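Local coordinates for protein WYL1 (Ruminococcus sp., PDB 6OAW) that probably modulates the type VI-D CRISPR-Cas system as a WYL-domain accessory protein, at residues G83-N88 / D177-R182; N193-Q198 / L223-I228; K234-L239 / S256-R261. All coordinates share one frame; numbering follows the deposited sequence.

Interaction 1 of 3, residues G83-N88 / D177-R182; sequences GIPLLN and DCERER
The guanidinium of R182 meets G83 at its edge. NE of R182 gives a hydrogen bond to G83 O at 2.7 Å, nearly straight at 163°, and the oxygen lies only 2° out of the guanidinium plane. One face of the same group looks back on CA of E179, one helical turn earlier. The chain of R182 bends at chi3 (-76°), which turns NE to the loop while NH1 goes the other way. NH1 bonds OD1 of N237 and makes a weak bond to SG of C178. The group is thus held at two points of its rim, which should fix its rotation.

Next to this bond the ring of P85 rests on the helix. Its CG lies 3.4 Å from E179 O and 3.9 Å from E179 CB, while its CD is 4.0 Å from R182 CB. CD1 of I84 touches R182 O at 3.7 Å. The acid end of E179 is engaged elsewhere, on the backbone N of S176.

The contact joins the loop before helix 92-96 to helix 177-184. I84 reaches on to A186 and I189 of helix 186-199, and to A69 of helix 55-71.

Interaction 2 of 3, residues N193-Q198 / L223-I228; sequences NEVIKQ and LIPYRI
V195 and I196 of the helix meet the ring of P225 on the strand. The two helix residues use it differently. V195 points its CB toward the strand, and its side chain crosses the proline ring at about a right angle. The touching branch is CG1, which is anti to the backbone N (chi1 167°). It sits 3.7 Å from both CG and CD of P225, so one methyl packs on the far side of the ring from CA. I196 approaches P225 at a slant. Its CG1 is 3.9 Å from P225 CB, on the other part of the same ring. Between them the two side chains take up CB, CG and CD of the proline.

I196 also reaches along the strand. Its CG1 is anti to the carbonyl carbon and its chi2 is extended (-179°), which carries CD1 onward past the proline. There CD1 lies 3.6 Å from Y226 O and 4.2 Å from R227 CA. Y226 and R227 meet it through their backbone, because both point their CB away from the helix. The side chains of both pack on L297 of helix 287-298.

The side-chain pairs V195-P225 and I196-P225 are apolar; CD1 of I196 ends against a backbone carbonyl. V195 and P225 are buried, and both have further partners: V195 touches I207 of strand 205-211, and P225 touches L239 of strand 237-243. The axes of the helix and strand segments come within 8.2 Å and are close to perpendicular, at 96°. This is a helix packed across one face of an antiparallel sheet. Y226 and R227 both face V240 on the neighbouring strand, which makes a classic beta bulge just where I196 ends. The curled antiparallel sheet with a helix across it is consistent with the Sm-like (SH3-type) beta-barrel fold of WYL domains.

Interaction 3 of 3, residues K234-L239 / S256-R261; sequences KMYNYL and SYRISR
Y238 and R258, then L239 and Y257, pair across the beta hairpin of strands 237-243 and 253-258. Y238 with R258 is an antiparallel non-hydrogen-bonded pair. L239 with Y257 is a hydrogen-bonded pair, linked both ways: L239 N to Y257 O at 2.7 Å and Y257 N to L239 O at 3.0 Å. A third backbone bond, I259 N to N237 O, carries the pairing into the 3-10 turn that ends the strand.

The main side-chain contact is a cation-pi stack. The guanidinium of R258 lies flat over one face of the Y236 ring, with centres 3.8 Å apart and planes at 13°. Bends at chi2 (-91°) and chi3 fold the arginine over the ring. Its NH1 bonds S260 OG, which helps hold the group there. Y236 also packs on E181 and on L326 of the second subunit.

Apolar packing fills in around these bonds. CD of R258 lies 3.7 Å from CE2 of Y238, whose ring stands steeply to the guanidinium, at 84°. On the other side of the hairpin, I259 CD1 touches N237 CB at 3.7 Å.

Overall arrangement
Interaction 3 is the buried one, interaction 2 is partly buried and interaction 1 is a surface contact. Interactions 2 and 3 reach the same sheet: strands 219-230 and 237-243 are neighbours, and P225 packs on L239. Interaction 1 lies outside that sheet, about 19 Å from interaction 2 centre to centre, but helix 177-184 runs on to helix 186-199 of interaction 2. It meets interaction 3 directly, since N237 ND2 probably bonds both E181 OE1 and C178 O. The chemistry follows place. Interaction 2 is apolar packing, interaction 3 combines strand pairing with a stacked arginine, and interaction 1 relies on one arginine bond and a proline.

Interaction 1 of 3, residues G83-N88 / D177-R182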
loop_
_atom_site.group_PDB
_atom_site.type_symbol
_atom_site.label_atom_id
_atom_site.label_comp_id
_atom_site.label_asym_id
_atom_site.label_seq_id
_atom_site.Cartn_x
_atom_site.Cartn_y
_atom_site.Cartn_z
ATOM N N GLY B 83 -11.220 9.711 12.459
ATOM C CA GLY B 83 -10.023 8.912 12.161
ATOM C C GLY B 83 -10.319 7.415 12.108
ATOM O O GLY B 83 -9.413 6.693 11.704
ATOM N N ILE B 84 -11.501 6.926 12.508
ATOM C CA ILE B 84 -11.818 5.473 12.365
ATOM C C ILE B 84 -12.143 5.216 10.892
ATOM O O ILE B 84 -13.005 5.858 10.326
ATOM C CB ILE B 84 -12.941 4.993 13.298
ATOM C CG1 ILE B 84 -12.684 5.324 14.766
ATOM C CG2 ILE B 84 -13.151 3.501 13.121
ATOM C CD1 ILE B 84 -11.424 4.731 15.302
ATOM N N PRO B 85 -11.390 4.344 10.183
ATOM C CA PRO B 85 -11.627 4.129 8.757
ATOM C C PRO B 85 -13.058 3.670 8.441
ATOM O O PRO B 85 -13.630 2.916 9.224
ATOM C CB PRO B 85 -10.607 3.057 8.365
ATOM C CG PRO B 85 -9.524 3.168 9.407
ATOM C CD PRO B 85 -10.204 3.617 10.682
ATOM N N LEU B 86 -13.580 4.147 7.309
ATOM C CA LEU B 86 -14.897 3.780 6.748
ATOM C C LEU B 86 -14.647 2.764 5.635
ATOM O O LEU B 86 -14.146 3.143 4.601
ATOM C CB LEU B 86 -15.584 5.058 6.258
ATOM C CG LEU B 86 -15.903 6.076 7.363
ATOM C CD1 LEU B 86 -16.264 7.427 6.777
ATOM C CD2 LEU B 86 -17.048 5.585 8.236
ATOM N N LEU B 87 -14.891 1.486 5.910
ATOM C CA LEU B 87 -14.651 0.390 4.953
ATOM C C LEU B 87 -15.701 0.465 3.853
ATOM O O LEU B 87 -16.882 0.673 4.183
ATOM C CB LEU B 87 -14.783 -0.965 5.649
ATOM C CG LEU B 87 -13.685 -1.369 6.599
ATOM C CD1 LEU B 87 -13.895 -2.813 7.013
ATOM C CD2 LEU B 87 -12.330 -1.181 5.927
ATOM N N ASN B 88 -15.270 0.207 2.623
ATOM C CA ASN B 88 -16.110 0.046 1.417
ATOM C C ASN B 88 -17.133 -1.075 1.642
ATOM O O ASN B 88 -18.198 -0.951 1.063
ATOM C CB ASN B 88 -15.228 -0.153 0.193
ATOM C CG ASN B 88 -14.447 1.100 -0.122
ATOM O OD1 ASN B 88 -14.963 2.208 0.034
ATOM N ND2 ASN B 88 -13.202 0.946 -0.543
ATOM N N ASP B 177 -1.140 0.142 6.920
ATOM C CA ASP B 177 -0.802 -0.265 8.304
ATOM C C ASP B 177 -1.494 0.669 9.304
ATOM O O ASP B 177 -2.159 0.146 10.214
ATOM C CB ASP B 177 0.724 -0.358 8.503
ATOM C CG ASP B 177 1.382 -1.475 7.689
ATOM O OD1 ASP B 177 0.654 -2.236 7.029
ATOM O OD2 ASP B 177 2.628 -1.572 7.689
ATOM N N CYS B 178 -1.390 1.991 9.133
ATOM C CA CYS B 178 -1.920 2.979 10.101
ATOM C C CYS B 178 -3.445 2.918 10.115
ATOM O O CYS B 178 -4.033 3.087 11.224
ATOM C CB CYS B 178 -1.374 4.392 9.886
ATOM S SG CYS B 178 -1.970 5.294 8.426
ATOM N N GLU B 179 -4.082 2.658 8.973
ATOM C CA GLU B 179 -5.560 2.523 8.958
ATOM C C GLU B 179 -5.947 1.275 9.745
ATOM O O GLU B 179 -6.831 1.387 10.586
ATOM C CB GLU B 179 -6.122 2.499 7.536
ATOM C CG GLU B 179 -6.276 3.891 6.933
ATOM C CD GLU B 179 -6.430 3.877 5.418
ATOM O OE1 GLU B 179 -5.898 2.947 4.745
ATOM O OE2 GLU B 179 -7.129 4.767 4.908
ATOM N N ARG B 180 -5.289 0.142 9.505
ATOM C CA ARG B 180 -5.663 -1.121 10.188
ATOM C C ARG B 180 -5.483 -0.927 11.689
ATOM O O ARG B 180 -6.352 -1.384 12.441
ATOM C CB ARG B 180 -4.875 -2.321 9.660
ATOM C CG ARG B 180 -5.196 -2.624 8.204
ATOM C CD ARG B 180 -4.645 -3.928 7.698
ATOM N NE ARG B 180 -3.323 -4.246 8.211
ATOM C CZ ARG B 180 -2.155 -3.842 7.703
ATOM N NH1 ARG B 180 -2.106 -3.052 6.642
ATOM N NH2 ARG B 180 -1.035 -4.210 8.299
ATOM N N GLU B 181 -4.437 -0.208 12.079
ATOM C CA GLU B 181 -4.105 0.016 13.506
ATOM C C GLU B 181 -5.215 0.840 14.176
ATOM O O GLU B 181 -5.523 0.580 15.353
ATOM C CB GLU B 181 -2.727 0.672 13.611
ATOM C CG GLU B 181 -2.195 0.661 15.023
ATOM C CD GLU B 181 -1.024 1.594 15.260
ATOM O OE1 GLU B 181 -1.166 2.835 15.010
ATOM O OE2 GLU B 181 0.023 1.065 15.655
ATOM N N ARG B 182 -5.843 1.766 13.451
ATOM C CA ARG B 182 -6.885 2.644 14.054
ATOM C C ARG B 182 -8.160 1.836 14.272
ATOM O O ARG B 182 -8.842 2.095 15.248
ATOM C CB ARG B 182 -7.131 3.901 13.221
ATOM C CG ARG B 182 -5.894 4.768 13.063
ATOM C CD ARG B 182 -6.254 6.224 12.875
ATOM N NE ARG B 182 -6.744 6.503 11.531
ATOM C CZ ARG B 182 -5.976 6.592 10.443
ATOM N NH1 ARG B 182 -4.677 6.405 10.531
ATOM N NH2 ARG B 182 -6.512 6.840 9.265
#

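Interaction 2 of 3, residues N193-Q198 / L223-I228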
loop_
_atom_site.group_PDB
_atom_site.type_symbol
_atom_site.label_atom_id
_atom_site.label_comp_id
_atom_site.label_asym_id
_atom_site.label_seq_id
_atom_site.Cartn_x
_atom_site.Cartn_y
_atom_site.Cartn_z
ATOM N N ASN B 193 -10.907 11.019 21.350
ATOM C CA ASN B 193 -11.762 11.951 20.570
ATOM C C ASN B 193 -12.753 12.638 21.511
ATOM O O ASN B 193 -12.991 13.861 21.318
ATOM C CB ASN B 193 -12.515 11.270 19.430
ATOM C CG ASN B 193 -11.623 10.982 18.249
ATOM O OD1 ASN B 193 -10.659 11.702 18.044
ATOM N ND2 ASN B 193 -11.917 9.929 17.498
ATOM N N GLU B 194 -13.286 11.901 22.493
ATOM C CA GLU B 194 -14.247 12.454 23.476
ATOM C C GLU B 194 -13.547 13.600 24.217
ATOM O O GLU B 194 -14.156 14.673 24.309
ATOM C CB GLU B 194 -14.821 11.368 24.397
ATOM C CG GLU B 194 -15.613 11.919 25.587
ATOM C CD GLU B 194 -16.997 12.534 25.334
ATOM O OE1 GLU B 194 -17.801 11.934 24.574
ATOM O OE2 GLU B 194 -17.296 13.609 25.932
ATOM N N VAL B 195 -12.305 13.394 24.662
ATOM C CA VAL B 195 -11.538 14.354 25.506
ATOM C C VAL B 195 -11.162 15.566 24.655
ATOM O O VAL B 195 -11.208 16.695 25.186
ATOM C CB VAL B 195 -10.289 13.686 26.120
ATOM C CG1 VAL B 195 -9.320 14.696 26.725
ATOM C CG2 VAL B 195 -10.681 12.645 27.159
ATOM N N ILE B 196 -10.775 15.348 23.391
ATOM C CA ILE B 196 -10.379 16.467 22.488
ATOM C C ILE B 196 -11.577 17.419 22.339
ATOM O O ILE B 196 -11.358 18.651 22.402
ATOM C CB ILE B 196 -9.852 15.951 21.137
ATOM C CG1 ILE B 196 -8.464 15.322 21.305
ATOM C CG2 ILE B 196 -9.856 17.061 20.087
ATOM C CD1 ILE B 196 -7.852 14.794 20.022
ATOM N N LYS B 197 -12.784 16.883 22.151
ATOM C CA LYS B 197 -14.019 17.687 21.963
ATOM C C LYS B 197 -14.321 18.466 23.257
ATOM O O LYS B 197 -14.491 19.696 23.170
ATOM C CB LYS B 197 -15.194 16.791 21.545
ATOM C CG LYS B 197 -16.500 17.526 21.243
ATOM N N GLN B 198 -14.388 17.778 24.403
ATOM C CA GLN B 198 -14.684 18.379 25.733
ATOM C C GLN B 198 -13.715 19.541 25.989
ATOM O O GLN B 198 -14.169 20.592 26.466
ATOM C CB GLN B 198 -14.583 17.337 26.850
ATOM C CG GLN B 198 -15.677 16.276 26.819
ATOM C CD GLN B 198 -15.440 15.169 27.822
ATOM O OE1 GLN B 198 -14.310 14.716 28.043
ATOM N NE2 GLN B 198 -16.518 14.716 28.440
ATOM N N LEU B 223 -2.203 12.633 30.535
ATOM C CA LEU B 223 -2.140 13.146 29.147
ATOM C C LEU B 223 -3.144 14.275 28.983
ATOM O O LEU B 223 -4.271 14.134 29.461
ATOM C CB LEU B 223 -2.501 12.036 28.168
ATOM C CG LEU B 223 -1.619 10.796 28.210
ATOM C CD1 LEU B 223 -2.158 9.763 27.240
ATOM C CD2 LEU B 223 -0.175 11.142 27.882
ATOM N N ILE B 224 -2.740 15.324 28.271
ATOM C CA ILE B 224 -3.641 16.355 27.686
ATOM C C ILE B 224 -3.578 16.158 26.178
ATOM O O ILE B 224 -2.628 16.612 25.545
ATOM C CB ILE B 224 -3.240 17.780 28.116
ATOM C CG1 ILE B 224 -3.072 17.902 29.637
ATOM C CG2 ILE B 224 -4.270 18.774 27.581
ATOM C CD1 ILE B 224 -2.481 19.215 30.093
ATOM N N PRO B 225 -4.517 15.396 25.578
ATOM C CA PRO B 225 -4.462 15.077 24.154
ATOM C C PRO B 225 -4.493 16.337 23.287
ATOM O O PRO B 225 -5.166 17.267 23.660
ATOM C CB PRO B 225 -5.743 14.268 23.900
ATOM C CG PRO B 225 -6.105 13.720 25.261
ATOM C CD PRO B 225 -5.697 14.810 26.231
ATOM N N TYR B 226 -3.793 16.331 22.157
ATOM C CA TYR B 226 -3.845 17.424 21.156
ATOM C C TYR B 226 -4.420 16.898 19.833
ATOM O O TYR B 226 -5.462 17.361 19.390
ATOM C CB TYR B 226 -2.471 18.072 20.981
ATOM C CG TYR B 226 -2.553 19.305 20.128
ATOM C CD1 TYR B 226 -2.877 20.541 20.661
ATOM C CD2 TYR B 226 -2.406 19.198 18.760
ATOM C CE1 TYR B 226 -3.015 21.657 19.850
ATOM C CE2 TYR B 226 -2.523 20.301 17.935
ATOM C CZ TYR B 226 -2.842 21.529 18.483
ATOM O OH TYR B 226 -2.930 22.593 17.655
ATOM N N ARG B 227 -3.755 15.934 19.208
ATOM C CA ARG B 227 -4.251 15.353 17.934
ATOM C C ARG B 227 -3.582 14.002 17.713
ATOM O O ARG B 227 -2.398 13.856 18.096
ATOM C CB ARG B 227 -3.984 16.304 16.766
ATOM C CG ARG B 227 -4.738 15.940 15.491
ATOM C CD ARG B 227 -4.257 16.729 14.272
ATOM N NE ARG B 227 -4.476 18.162 14.440
ATOM C CZ ARG B 227 -3.790 19.132 13.817
ATOM N NH1 ARG B 227 -2.828 18.850 12.951
ATOM N NH2 ARG B 227 -4.076 20.391 14.076
ATOM N N ILE B 228 -4.322 13.064 17.139
ATOM C CA ILE B 228 -3.798 11.754 16.653
ATOM C C ILE B 228 -3.291 11.981 15.224
ATOM O O ILE B 228 -4.018 12.600 14.443
ATOM C CB ILE B 228 -4.878 10.661 16.734
ATOM C CG1 ILE B 228 -5.365 10.463 18.167
ATOM C CG2 ILE B 228 -4.380 9.348 16.144
ATOM C CD1 ILE B 228 -6.389 9.344 18.290
#

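Interaction 3 of 3, residues K234-L239 / S256-R261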
loop_
_atom_site.group_PDB
_atom_site.type_symbol
_atom_site.label_atom_id
_atom_site.label_comp_id
_atom_site.label_asym_id
_atom_site.label_seq_id
_atom_site.Cartn_x
_atom_site.Cartn_y
_atom_site.Cartn_z
ATOM N N LYS B 234 2.528 6.109 6.548
ATOM C CA LYS B 234 1.278 5.378 6.849
ATOM C C LYS B 234 1.599 4.107 7.627
ATOM O O LYS B 234 0.866 3.139 7.414
ATOM C CB LYS B 234 0.523 5.059 5.548
ATOM C CG LYS B 234 0.027 6.279 4.801
ATOM C CD LYS B 234 -0.625 5.924 3.477
ATOM C CE LYS B 234 -1.231 7.135 2.790
ATOM N NZ LYS B 234 -2.210 6.748 1.735
HETATM N N MSE B 235 2.606 4.132 8.509
HETATM C CA MSE B 235 3.030 2.946 9.327
HETATM C C MSE B 235 2.341 2.979 10.697
HETATM O O MSE B 235 1.632 2.015 11.002
HETATM C CB MSE B 235 4.554 2.863 9.457
HETATM C CG MSE B 235 5.303 2.696 8.138
HETATM SE SE MSE B 235 4.996 0.976 7.211
HETATM C CE MSE B 235 3.800 1.248 5.663
ATOM N N TYR B 236 2.510 4.032 11.497
ATOM C CA TYR B 236 2.025 4.063 12.900
ATOM C C TYR B 236 1.198 5.309 13.172
ATOM O O TYR B 236 1.413 6.329 12.505
ATOM C CB TYR B 236 3.216 3.956 13.862
ATOM C CG TYR B 236 3.982 2.671 13.684
ATOM C CD1 TYR B 236 3.401 1.449 14.004
ATOM C CD2 TYR B 236 5.240 2.662 13.087
ATOM C CE1 TYR B 236 4.067 0.247 13.788
ATOM C CE2 TYR B 236 5.917 1.470 12.860
ATOM C CZ TYR B 236 5.341 0.263 13.232
ATOM O OH TYR B 236 6.005 -0.912 13.013
ATOM N N ASN B 237 0.261 5.198 14.118
ATOM C CA ASN B 237 -0.511 6.327 14.674
ATOM C C ASN B 237 0.111 6.765 16.003
ATOM O O ASN B 237 0.463 5.908 16.827
ATOM C CB ASN B 237 -1.985 5.980 14.841
ATOM C CG ASN B 237 -2.607 5.559 13.531
ATOM O OD1 ASN B 237 -2.942 6.405 12.699
ATOM N ND2 ASN B 237 -2.699 4.255 13.326
ATOM N N TYR B 238 0.181 8.079 16.212
ATOM C CA TYR B 238 0.736 8.730 17.425
ATOM C C TYR B 238 -0.324 9.666 18.013
ATOM O O TYR B 238 -0.982 10.401 17.268
ATOM C CB TYR B 238 2.011 9.497 17.073
ATOM C CG TYR B 238 3.148 8.658 16.557
ATOM C CD1 TYR B 238 3.184 8.297 15.221
ATOM C CD2 TYR B 238 4.153 8.185 17.390
ATOM C CE1 TYR B 238 4.203 7.515 14.711
ATOM C CE2 TYR B 238 5.202 7.420 16.887
ATOM C CZ TYR B 238 5.217 7.063 15.544
ATOM O OH TYR B 238 6.200 6.311 14.961
ATOM N N LEU B 239 -0.470 9.676 19.332
ATOM C CA LEU B 239 -1.156 10.778 20.046
ATOM C C LEU B 239 -0.124 11.862 20.345
ATOM O O LEU B 239 0.753 11.629 21.193
ATOM C CB LEU B 239 -1.788 10.278 21.342
ATOM C CG LEU B 239 -2.399 11.382 22.194
ATOM C CD1 LEU B 239 -3.439 12.165 21.413
ATOM C CD2 LEU B 239 -3.021 10.806 23.452
ATOM N N SER B 256 4.854 12.671 21.996
ATOM C CA SER B 256 4.183 11.820 20.990
ATOM C C SER B 256 4.236 10.348 21.415
ATOM O O SER B 256 5.361 9.754 21.401
ATOM C CB SER B 256 4.823 12.079 19.638
ATOM O OG SER B 256 4.237 11.282 18.613
ATOM N N TYR B 257 3.067 9.763 21.725
ATOM C CA TYR B 257 2.888 8.352 22.130
ATOM C C TYR B 257 2.272 7.533 20.986
ATOM O O TYR B 257 1.193 7.898 20.501
ATOM C CB TYR B 257 1.978 8.252 23.358
ATOM C CG TYR B 257 2.582 8.771 24.623
ATOM C CD1 TYR B 257 2.575 10.122 24.917
ATOM C CD2 TYR B 257 3.254 7.918 25.488
ATOM C CE1 TYR B 257 3.154 10.608 26.083
ATOM C CE2 TYR B 257 3.845 8.385 26.648
ATOM C CZ TYR B 257 3.793 9.730 26.942
ATOM O OH TYR B 257 4.396 10.181 28.063
ATOM N N ARG B 258 2.894 6.416 20.617
ATOM C CA ARG B 258 2.238 5.382 19.761
ATOM C C ARG B 258 0.891 5.025 20.404
ATOM O O ARG B 258 0.882 4.698 21.613
ATOM C CB ARG B 258 3.114 4.127 19.674
ATOM C CG ARG B 258 4.380 4.300 18.845
ATOM C CD ARG B 258 4.160 3.935 17.393
ATOM N NE ARG B 258 3.637 2.580 17.404
ATOM C CZ ARG B 258 4.329 1.466 17.271
ATOM N NH1 ARG B 258 3.698 0.305 17.362
ATOM N NH2 ARG B 258 5.613 1.500 16.981
ATOM N N ILE B 259 -0.217 5.084 19.670
ATOM C CA ILE B 259 -1.523 4.728 20.285
ATOM C C ILE B 259 -1.502 3.256 20.710
ATOM O O ILE B 259 -2.254 2.905 21.656
ATOM C CB ILE B 259 -2.736 5.058 19.401
ATOM C CG1 ILE B 259 -2.869 4.110 18.215
ATOM C CG2 ILE B 259 -2.730 6.526 18.988
ATOM C CD1 ILE B 259 -4.117 4.367 17.404
ATOM N N SER B 260 -0.660 2.432 20.092
ATOM C CA SER B 260 -0.549 0.992 20.424
ATOM C C SER B 260 0.138 0.777 21.784
ATOM O O SER B 260 0.050 -0.343 22.278
ATOM C CB SER B 260 0.132 0.220 19.318
ATOM O OG SER B 260 1.459 0.679 19.094
ATOM N N ARG B 261 0.764 1.796 22.388
ATOM C CA ARG B 261 1.463 1.659 23.694
ATOM C C ARG B 261 0.700 2.395 24.805
ATOM O O ARG B 261 1.255 2.509 25.909
ATOM C CB ARG B 261 2.913 2.141 23.575
ATOM C CG ARG B 261 3.713 1.527 22.439
ATOM C CD ARG B 261 4.331 0.191 22.778
ATOM N NE ARG B 261 5.600 0.404 23.460
ATOM C CZ ARG B 261 6.804 0.582 22.884
ATOM N NH1 ARG B 261 6.950 0.553 21.566
ATOM N NH2 ARG B 261 7.868 0.785 23.647
#